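Local coordinates for protein methyl-coenzyme M reductase subunit gamma (Methanosarcina barkeri, PDB 1E6Y) that forms part of the methyl-coenzyme M reductase complex, which uses coenzyme B and the nickel cofactor F430 to release methane in the last step of methanogenesis, at residues Arg29-Glu34 against Val197-Pro202; Ile85-Ser90 against Val136-Glu141. All coordinates share one frame; numbering follows the deposited sequence.

Both contacts meet around the C-terminal end of helix 127-139. Interaction 2 is the core one: all its touching residues are buried, and strand 82-89 of the four-stranded sheet meets the helix there through an aromatic ring, a methionine sulfur and a glutamine amide. Interaction 1 is only partly buried and joins the loop before helix 33-40 to segment 197-202, which continues from strand 192-198, with a small apolar patch beside bridging waters. The two are directly connected: Arg29 NH1 lies 2.9 Å from Met138 O, Ile31 N lies 2.9 Å from Glu139 OE2, and Leu199 packs on Met138. Neither contact has a direct hydrogen bond between its own two segments.

Interaction 1: Arg29-Glu34 against Val197-Pro202; sequences REISDE and VDLGKP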
ATOM      1  N   ARG C  29     -17.432  -8.517 -54.690  1.00 18.14           N
ATOM      2  CA  ARG C  29     -16.632  -7.483 -55.328  1.00 18.15           C
ATOM      3  C   ARG C  29     -15.174  -7.916 -55.311  1.00 18.61           C
ATOM      4  O   ARG C  29     -14.798  -8.919 -54.701  1.00 18.59           O
ATOM      5  CB  ARG C  29     -16.804  -6.141 -54.605  1.00 17.66           C
ATOM      6  CG  ARG C  29     -16.211  -6.195 -53.192  1.00 17.12           C
ATOM      7  CD  ARG C  29     -16.674  -4.999 -52.377  1.00 16.67           C
ATOM      8  NE  ARG C  29     -18.006  -5.136 -51.820  1.00 16.26           N
ATOM      9  CZ  ARG C  29     -18.391  -5.857 -50.782  1.00 16.68           C
ATOM     10  NH1 ARG C  29     -17.519  -6.584 -50.083  1.00 16.51           N
ATOM     11  NH2 ARG C  29     -19.670  -5.851 -50.421  1.00 16.32           N
ATOM     12  N   GLU C  30     -14.362  -7.164 -56.047  1.00 19.47           N
ATOM     13  CA  GLU C  30     -12.946  -7.457 -56.216  1.00 20.57           C
ATOM     14  C   GLU C  30     -12.096  -6.310 -55.687  1.00 19.92           C
ATOM     15  O   GLU C  30     -12.452  -5.143 -55.843  1.00 19.32           O
ATOM     16  CB  GLU C  30     -12.626  -7.668 -57.698  1.00 22.84           C
ATOM     17  CG  GLU C  30     -13.465  -8.730 -58.381  1.00 26.53           C
ATOM     18  CD  GLU C  30     -12.618  -9.822 -59.000  1.00 29.50           C
ATOM     19  OE1 GLU C  30     -11.909 -10.527 -58.244  1.00 31.29           O
ATOM     20  OE2 GLU C  30     -12.650  -9.965 -60.242  1.00 30.89           O
ATOM     21  N   ILE C  31     -10.970  -6.651 -55.069  1.00 19.22           N
ATOM     22  CA  ILE C  31      -9.940  -5.664 -54.769  1.00 19.04           C
ATOM     23  C   ILE C  31      -8.571  -6.217 -55.166  1.00 19.09           C
ATOM     24  O   ILE C  31      -8.268  -7.386 -54.913  1.00 19.09           O
ATOM     25  CB  ILE C  31      -9.954  -5.262 -53.262  1.00 18.79           C
ATOM     26  CG1 ILE C  31      -8.971  -4.113 -53.023  1.00 18.68           C
ATOM     27  CG2 ILE C  31      -9.620  -6.457 -52.375  1.00 19.09           C
ATOM     28  CD1 ILE C  31      -9.092  -3.469 -51.655  1.00 18.00           C
ATOM     29  N   SER C  32      -7.804  -5.423 -55.906  1.00 18.94           N
ATOM     30  CA  SER C  32      -6.478  -5.843 -56.350  1.00 19.33           C
ATOM     31  C   SER C  32      -5.525  -5.951 -55.165  1.00 19.76           C
ATOM     32  O   SER C  32      -5.754  -5.343 -54.117  1.00 19.47           O
ATOM     33  CB  SER C  32      -5.921  -4.857 -57.378  1.00 18.96           C
ATOM     34  OG  SER C  32      -5.507  -3.649 -56.763  1.00 19.50           O
ATOM     35  N   ASP C  33      -4.447  -6.709 -55.341  1.00 20.35           N
ATOM     36  CA  ASP C  33      -3.452  -6.885 -54.288  1.00 21.02           C
ATOM     37  C   ASP C  33      -2.843  -5.552 -53.868  1.00 20.93           C
ATOM     38  O   ASP C  33      -2.689  -5.281 -52.678  1.00 20.56           O
ATOM     39  CB  ASP C  33      -2.340  -7.830 -54.751  1.00 22.03           C
ATOM     40  CG  ASP C  33      -2.825  -9.259 -54.958  1.00 23.42           C
ATOM     41  OD1 ASP C  33      -2.102 -10.033 -55.620  1.00 24.45           O
ATOM     42  OD2 ASP C  33      -3.916  -9.615 -54.461  1.00 23.32           O
ATOM     43  N   GLU C  34      -2.549  -4.704 -54.847  1.00 20.75           N
ATOM     44  CA  GLU C  34      -1.921  -3.415 -54.580  1.00 21.12           C
ATOM     45  C   GLU C  34      -2.864  -2.433 -53.891  1.00 19.90           C
ATOM     46  O   GLU C  34      -2.437  -1.654 -53.040  1.00 19.43           O
ATOM     47  CB  GLU C  34      -1.391  -2.800 -55.875  1.00 23.02           C
ATOM     48  CG  GLU C  34      -0.150  -3.491 -56.427  1.00 26.64           C
ATOM     49  CD  GLU C  34       0.671  -2.596 -57.342  1.00 28.22           C
ATOM     50  OE1 GLU C  34       0.093  -1.690 -57.984  1.00 30.27           O
ATOM     51  OE2 GLU C  34       1.900  -2.796 -57.415  1.00 30.21           O
ATOM     52  N   VAL C 197      -9.566   3.926 -54.304  1.00 21.94           N
ATOM     53  CA  VAL C 197      -9.940   2.529 -54.449  1.00 20.83           C
ATOM     54  C   VAL C 197     -11.455   2.417 -54.533  1.00 20.81           C
ATOM     55  O   VAL C 197     -12.175   2.936 -53.678  1.00 20.27           O
ATOM     56  CB  VAL C 197      -9.423   1.688 -53.253  1.00 20.29           C
ATOM     57  CG1 VAL C 197      -9.790   0.221 -53.435  1.00 20.02           C
ATOM     58  CG2 VAL C 197      -7.916   1.846 -53.125  1.00 19.88           C
ATOM     59  N   ASP C 198     -11.930   1.842 -55.632  1.00 20.84           N
ATOM     60  CA  ASP C 198     -13.354   1.597 -55.821  1.00 21.32           C
ATOM     61  C   ASP C 198     -13.748   0.352 -55.038  1.00 21.25           C
ATOM     62  O   ASP C 198     -13.312  -0.755 -55.353  1.00 21.29           O
ATOM     63  CB  ASP C 198     -13.666   1.397 -57.310  1.00 22.50           C
ATOM     64  CG  ASP C 198     -15.139   1.608 -57.641  1.00 23.59           C
ATOM     65  OD1 ASP C 198     -16.008   1.246 -56.818  1.00 23.52           O
ATOM     66  OD2 ASP C 198     -15.429   2.130 -58.739  1.00 24.69           O
ATOM     67  N   LEU C 199     -14.553   0.547 -53.999  1.00 20.53           N
ATOM     68  CA  LEU C 199     -15.001  -0.554 -53.158  1.00 20.47           C
ATOM     69  C   LEU C 199     -16.411  -1.002 -53.530  1.00 20.70           C
ATOM     70  O   LEU C 199     -17.073  -1.707 -52.763  1.00 21.03           O
ATOM     71  CB  LEU C 199     -14.936  -0.147 -51.682  1.00 19.90           C
ATOM     72  CG  LEU C 199     -13.533   0.174 -51.157  1.00 19.55           C
ATOM     73  CD1 LEU C 199     -13.605   0.580 -49.698  1.00 19.46           C
ATOM     74  CD2 LEU C 199     -12.626  -1.036 -51.333  1.00 20.12           C
ATOM     75  N   GLY C 200     -16.857  -0.591 -54.715  1.00 20.38           N
ATOM     76  CA  GLY C 200     -18.093  -1.106 -55.277  1.00 20.65           C
ATOM     77  C   GLY C 200     -19.348  -0.401 -54.804  1.00 21.15           C
ATOM     78  O   GLY C 200     -19.307   0.423 -53.888  1.00 20.69           O
ATOM     79  N   LYS C 201     -20.469  -0.717 -55.449  1.00 21.68           N
ATOM     80  CA  LYS C 201     -21.760  -0.163 -55.068  1.00 22.09           C
ATOM     81  C   LYS C 201     -22.247  -0.769 -53.759  1.00 21.59           C
ATOM     82  O   LYS C 201     -22.118  -1.974 -53.535  1.00 21.59           O
ATOM     83  CB  LYS C 201     -22.791  -0.405 -56.175  1.00 23.97           C
ATOM     84  CG  LYS C 201     -22.413   0.255 -57.490  1.00 26.40           C
ATOM     85  CD  LYS C 201     -23.578   0.331 -58.468  1.00 28.87           C
ATOM     86  CE  LYS C 201     -23.297   1.350 -59.576  1.00 30.48           C
ATOM     87  NZ  LYS C 201     -21.902   1.265 -60.110  1.00 31.52           N
ATOM     88  N   PRO C 202     -22.748   0.077 -52.847  1.00 21.08           N
ATOM     89  CA  PRO C 202     -23.289  -0.382 -51.564  1.00 20.73           C
ATOM     90  C   PRO C 202     -24.549  -1.229 -51.715  1.00 20.26           C
ATOM     91  O   PRO C 202     -25.271  -1.124 -52.710  1.00 20.34           O
ATOM     92  CB  PRO C 202     -23.571   0.919 -50.807  1.00 21.19           C
ATOM     93  CG  PRO C 202     -23.746   1.940 -51.876  1.00 21.22           C
ATOM     94  CD  PRO C 202     -22.774   1.547 -52.949  1.00 21.13           C
TER
HETATM   95  O   HOH W   1     -19.828  -3.753 -53.580  1.00 26.49           O
HETATM   96  O   HOH W   2     -21.947  -4.124 -50.843  1.00 36.13           O
HETATM   97  O   HOH W   3     -14.393  -3.432 -54.792  1.00 25.39           O
HETATM   98  O   HOH W   4     -11.463  -2.575 -55.589  1.00 41.95           O
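Segment 197-202, which continues from strand 192-198, an outer strand, within this chain, of a three-stranded antiparallel sheet, meets the loop leading into helix 33-40, with Ile31 resting on Val197 and Leu199. With CG1 anti to the backbone N (chi1 -174°) and CD1 extended beyond it, the end methyl is the part of Ile31 that reaches the other segment: CD1 is 4.2 Å from Val197 CG1. The same CD1 comes 4.3 Å from Leu199 CD2. This apolar patch continues onto Met138 of helix 127-139, which both Ile31 and Leu199 touch.

Glu30 O and Asp198 O stand 4.5 Å apart, two acceptors facing each other; waters 3 and 4, one on either side of the line between them, are each within hydrogen-bonding distance of both, but have too few protons for all the acceptors around them. The carboxylate of Glu30 turns off to a salt bridge with Lys27. Arg29 lays its CD 3.3 Å from Leu199 O, then bends at chi3 (80°), which turns the guanidinium obliquely to that carbonyl. At the edge of the guanidinium, in its plane, Arg29 NE donates a hydrogen bond to water 1 at 2.9 Å. Water 1 in turn donates to Lys201 O, also at 2.9 Å. Arg29 NH1 bonds to Met138 O and Thr140 O, and NH2 to water 2, which together limit how the group can turn.

Within its own segment, Asp198 OD1 accepts from Gly200 N at 2.9 Å, on the oxygen's anti side, and also bonds to Thr181 OG1. Gly200 has a positive phi (85°), and a side chain there would point toward Arg29. The Asp198-Gly200 bond makes an Asx turn, formed while Leu199 and Gly200 still bond to Ile182 of the neighbouring strand 181-186.

Interaction 2: Ile85-Ser90 against Val136-Glu141; sequences IQFADS and VQMETE
Strand 82-89 and the last turn of helix 127-139 keep a layer of side chains between them: the nearest CA atoms, those of Ile85 and Gln137, are 9.3 Å apart. Ile85 and Phe87 both point toward the helix. The CE1 corner of the Phe87 ring comes 3.6 Å from Gln137 OE1, with ring and amide planes 51° apart, while CZ lies 3.7 Å from Gln137 CB. That amide is held by its polar ends: OE1 accepts from Arg101, and NE2 donates to water 5 at 3.0 Å. Water 5 passes the link on to Ile85 O, joining helix side chain to strand backbone. Met138 bends at chi2 (-61°), which brings its sulfur to Phe87, SD being 3.9 Å from CZ in an oblique Met-aromatic contact. Ile85 CD1 adds a looser touch on the same sulfur. Replacing Phe87 by an alanine would probably open a gap between strand and helix, leaving Gln137 CB and Met138 SD without their aromatic neighbour. On the strand's other face Gln86 bonds to Arg120, which binds coenzyme M. This is a helix packed on an inner strand of the four-stranded antiparallel sheet of the gamma subunit.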
ATOM      1  N   ILE C  85      -5.780  -5.485 -39.849  1.00 10.93           N
ATOM      2  CA  ILE C  85      -6.896  -4.801 -40.495  1.00 11.18           C
ATOM      3  C   ILE C  85      -8.019  -4.642 -39.475  1.00 11.51           C
ATOM      4  O   ILE C  85      -8.303  -5.560 -38.704  1.00 11.74           O
ATOM      5  CB  ILE C  85      -7.422  -5.578 -41.737  1.00 11.21           C
ATOM      6  CG1 ILE C  85      -8.617  -4.833 -42.346  1.00 12.35           C
ATOM      7  CG2 ILE C  85      -7.808  -7.002 -41.359  1.00 11.26           C
ATOM      8  CD1 ILE C  85      -8.930  -5.227 -43.773  1.00 12.43           C
ATOM      9  N   GLN C  86      -8.589  -3.443 -39.413  1.00 10.75           N
ATOM     10  CA  GLN C  86      -9.618  -3.130 -38.429  1.00 11.02           C
ATOM     11  C   GLN C  86     -10.852  -2.524 -39.095  1.00 11.40           C
ATOM     12  O   GLN C  86     -10.736  -1.675 -39.977  1.00 11.04           O
ATOM     13  CB  GLN C  86      -9.056  -2.162 -37.386  1.00 10.99           C
ATOM     14  CG  GLN C  86     -10.038  -1.774 -36.301  1.00 11.01           C
ATOM     15  CD  GLN C  86      -9.351  -1.165 -35.103  1.00 12.12           C
ATOM     16  OE1 GLN C  86      -9.013  -1.865 -34.153  1.00 12.96           O
ATOM     17  NE2 GLN C  86      -9.131   0.144 -35.141  1.00 11.45           N
ATOM     18  N   PHE C  87     -12.028  -2.975 -38.667  1.00 11.44           N
ATOM     19  CA  PHE C  87     -13.296  -2.512 -39.224  1.00 12.31           C
ATOM     20  C   PHE C  87     -14.166  -1.864 -38.154  1.00 12.31           C
ATOM     21  O   PHE C  87     -14.202  -2.318 -37.009  1.00 11.84           O
ATOM     22  CB  PHE C  87     -14.079  -3.684 -39.828  1.00 13.04           C
ATOM     23  CG  PHE C  87     -13.510  -4.204 -41.115  1.00 13.34           C
ATOM     24  CD1 PHE C  87     -12.585  -5.243 -41.109  1.00 13.72           C
ATOM     25  CD2 PHE C  87     -13.954  -3.708 -42.337  1.00 14.08           C
ATOM     26  CE1 PHE C  87     -12.112  -5.785 -42.302  1.00 14.25           C
ATOM     27  CE2 PHE C  87     -13.486  -4.243 -43.538  1.00 13.77           C
ATOM     28  CZ  PHE C  87     -12.563  -5.283 -43.519  1.00 13.71           C
ATOM     29  N   ALA C  88     -14.898  -0.829 -38.547  1.00 11.68           N
ATOM     30  CA  ALA C  88     -16.079  -0.385 -37.810  1.00 11.83           C
ATOM     31  C   ALA C  88     -17.309  -0.794 -38.622  1.00 12.02           C
ATOM     32  O   ALA C  88     -17.280  -0.753 -39.851  1.00 12.60           O
ATOM     33  CB  ALA C  88     -16.047   1.129 -37.622  1.00 11.23           C
ATOM     34  N   ASP C  89     -18.341  -1.284 -37.937  1.00 12.74           N
ATOM     35  CA  ASP C  89     -19.553  -1.776 -38.593  1.00 12.37           C
ATOM     36  C   ASP C  89     -20.790  -1.126 -37.991  1.00 12.99           C
ATOM     37  O   ASP C  89     -21.019  -1.222 -36.786  1.00 12.86           O
ATOM     38  CB  ASP C  89     -19.665  -3.297 -38.436  1.00 13.17           C
ATOM     39  CG  ASP C  89     -18.604  -4.042 -39.212  1.00 14.59           C
ATOM     40  OD1 ASP C  89     -18.708  -4.098 -40.455  1.00 14.15           O
ATOM     41  OD2 ASP C  89     -17.670  -4.576 -38.580  1.00 14.46           O
ATOM     42  N   SER C  90     -21.622  -0.523 -38.838  1.00 12.31           N
ATOM     43  CA  SER C  90     -22.835   0.137 -38.372  1.00 12.34           C
ATOM     44  C   SER C  90     -23.802  -0.842 -37.713  1.00 12.25           C
ATOM     45  O   SER C  90     -23.980  -1.969 -38.179  1.00 12.66           O
ATOM     46  CB  SER C  90     -23.546   0.846 -39.528  1.00 12.58           C
ATOM     47  OG  SER C  90     -24.693   1.547 -39.067  1.00 12.14           O
ATOM     48  N   VAL C 136     -10.483 -11.400 -48.032  1.00 14.16           N
ATOM     49  CA  VAL C 136     -11.791 -12.036 -47.934  1.00 14.43           C
ATOM     50  C   VAL C 136     -12.803 -11.097 -47.278  1.00 14.43           C
ATOM     51  O   VAL C 136     -13.933 -10.970 -47.750  1.00 14.33           O
ATOM     52  CB  VAL C 136     -11.725 -13.360 -47.131  1.00 14.36           C
ATOM     53  CG1 VAL C 136     -13.105 -14.003 -47.058  1.00 14.34           C
ATOM     54  CG2 VAL C 136     -10.734 -14.320 -47.784  1.00 14.30           C
ATOM     55  N   GLN C 137     -12.366 -10.373 -46.253  1.00 14.18           N
ATOM     56  CA  GLN C 137     -13.241  -9.426 -45.570  1.00 13.94           C
ATOM     57  C   GLN C 137     -13.617  -8.250 -46.466  1.00 13.79           C
ATOM     58  O   GLN C 137     -14.741  -7.760 -46.406  1.00 14.27           O
ATOM     59  CB  GLN C 137     -12.580  -8.912 -44.292  1.00 13.84           C
ATOM     60  CG  GLN C 137     -12.362  -9.981 -43.239  1.00 13.86           C
ATOM     61  CD  GLN C 137     -12.161  -9.400 -41.853  1.00 14.46           C
ATOM     62  OE1 GLN C 137     -13.128  -9.085 -41.157  1.00 14.05           O
ATOM     63  NE2 GLN C 137     -10.903  -9.244 -41.447  1.00 14.20           N
ATOM     64  N   MET C 138     -12.705  -7.864 -47.355  1.00 14.18           N
ATOM     65  CA  MET C 138     -12.933  -6.741 -48.259  1.00 14.43           C
ATOM     66  C   MET C 138     -13.854  -7.113 -49.421  1.00 14.96           C
ATOM     67  O   MET C 138     -14.640  -6.283 -49.881  1.00 14.62           O
ATOM     68  CB  MET C 138     -11.603  -6.223 -48.817  1.00 14.38           C
ATOM     69  CG  MET C 138     -10.693  -5.553 -47.793  1.00 14.31           C
ATOM     70  SD  MET C 138     -11.415  -4.086 -47.028  1.00 14.93           S
ATOM     71  CE  MET C 138     -11.133  -2.852 -48.307  1.00 14.70           C
ATOM     72  N   GLU C 139     -13.755  -8.357 -49.885  1.00 14.99           N
ATOM     73  CA  GLU C 139     -14.397  -8.774 -51.132  1.00 15.11           C
ATOM     74  C   GLU C 139     -15.759  -9.433 -50.946  1.00 15.28           C
ATOM     75  O   GLU C 139     -16.598  -9.392 -51.846  1.00 15.43           O
ATOM     76  CB  GLU C 139     -13.481  -9.727 -51.907  1.00 15.33           C
ATOM     77  CG  GLU C 139     -12.214  -9.076 -52.447  1.00 16.42           C
ATOM     78  CD  GLU C 139     -11.420  -9.988 -53.373  1.00 16.36           C
ATOM     79  OE1 GLU C 139     -11.515 -11.225 -53.234  1.00 16.66           O
ATOM     80  OE2 GLU C 139     -10.686  -9.461 -54.233  1.00 17.28           O
ATOM     81  N   THR C 140     -15.975 -10.051 -49.790  1.00 14.85           N
ATOM     82  CA  THR C 140     -17.178 -10.846 -49.573  1.00 14.79           C
ATOM     83  C   THR C 140     -18.272 -10.091 -48.828  1.00 14.41           C
ATOM     84  O   THR C 140     -18.068  -8.966 -48.363  1.00 14.39           O
ATOM     85  CB  THR C 140     -16.868 -12.151 -48.811  1.00 14.43           C
ATOM     86  OG1 THR C 140     -16.445 -11.844 -47.477  1.00 15.16           O
ATOM     87  CG2 THR C 140     -15.783 -12.942 -49.529  1.00 15.76           C
ATOM     88  N   GLU C 141     -19.412 -10.756 -48.665  1.00 14.34           N
ATOM     89  CA  GLU C 141     -20.614 -10.143 -48.116  1.00 14.67           C
ATOM     90  C   GLU C 141     -20.474  -9.724 -46.654  1.00 14.38           C
ATOM     91  O   GLU C 141     -21.304  -8.966 -46.149  1.00 14.80           O
ATOM     92  CB  GLU C 141     -21.797 -11.102 -48.259  1.00 14.89           C
ATOM     93  CG  GLU C 141     -21.636 -12.399 -47.483  1.00 15.73           C
ATOM     94  CD  GLU C 141     -22.848 -13.297 -47.586  1.00 15.70           C
ATOM     95  OE1 GLU C 141     -22.700 -14.442 -48.054  1.00 16.05           O
ATOM     96  OE2 GLU C 141     -23.949 -12.862 -47.192  1.00 15.88           O
TER
HETATM   97  O   HOH W   5     -10.608  -7.335 -39.136  1.00 12.09           O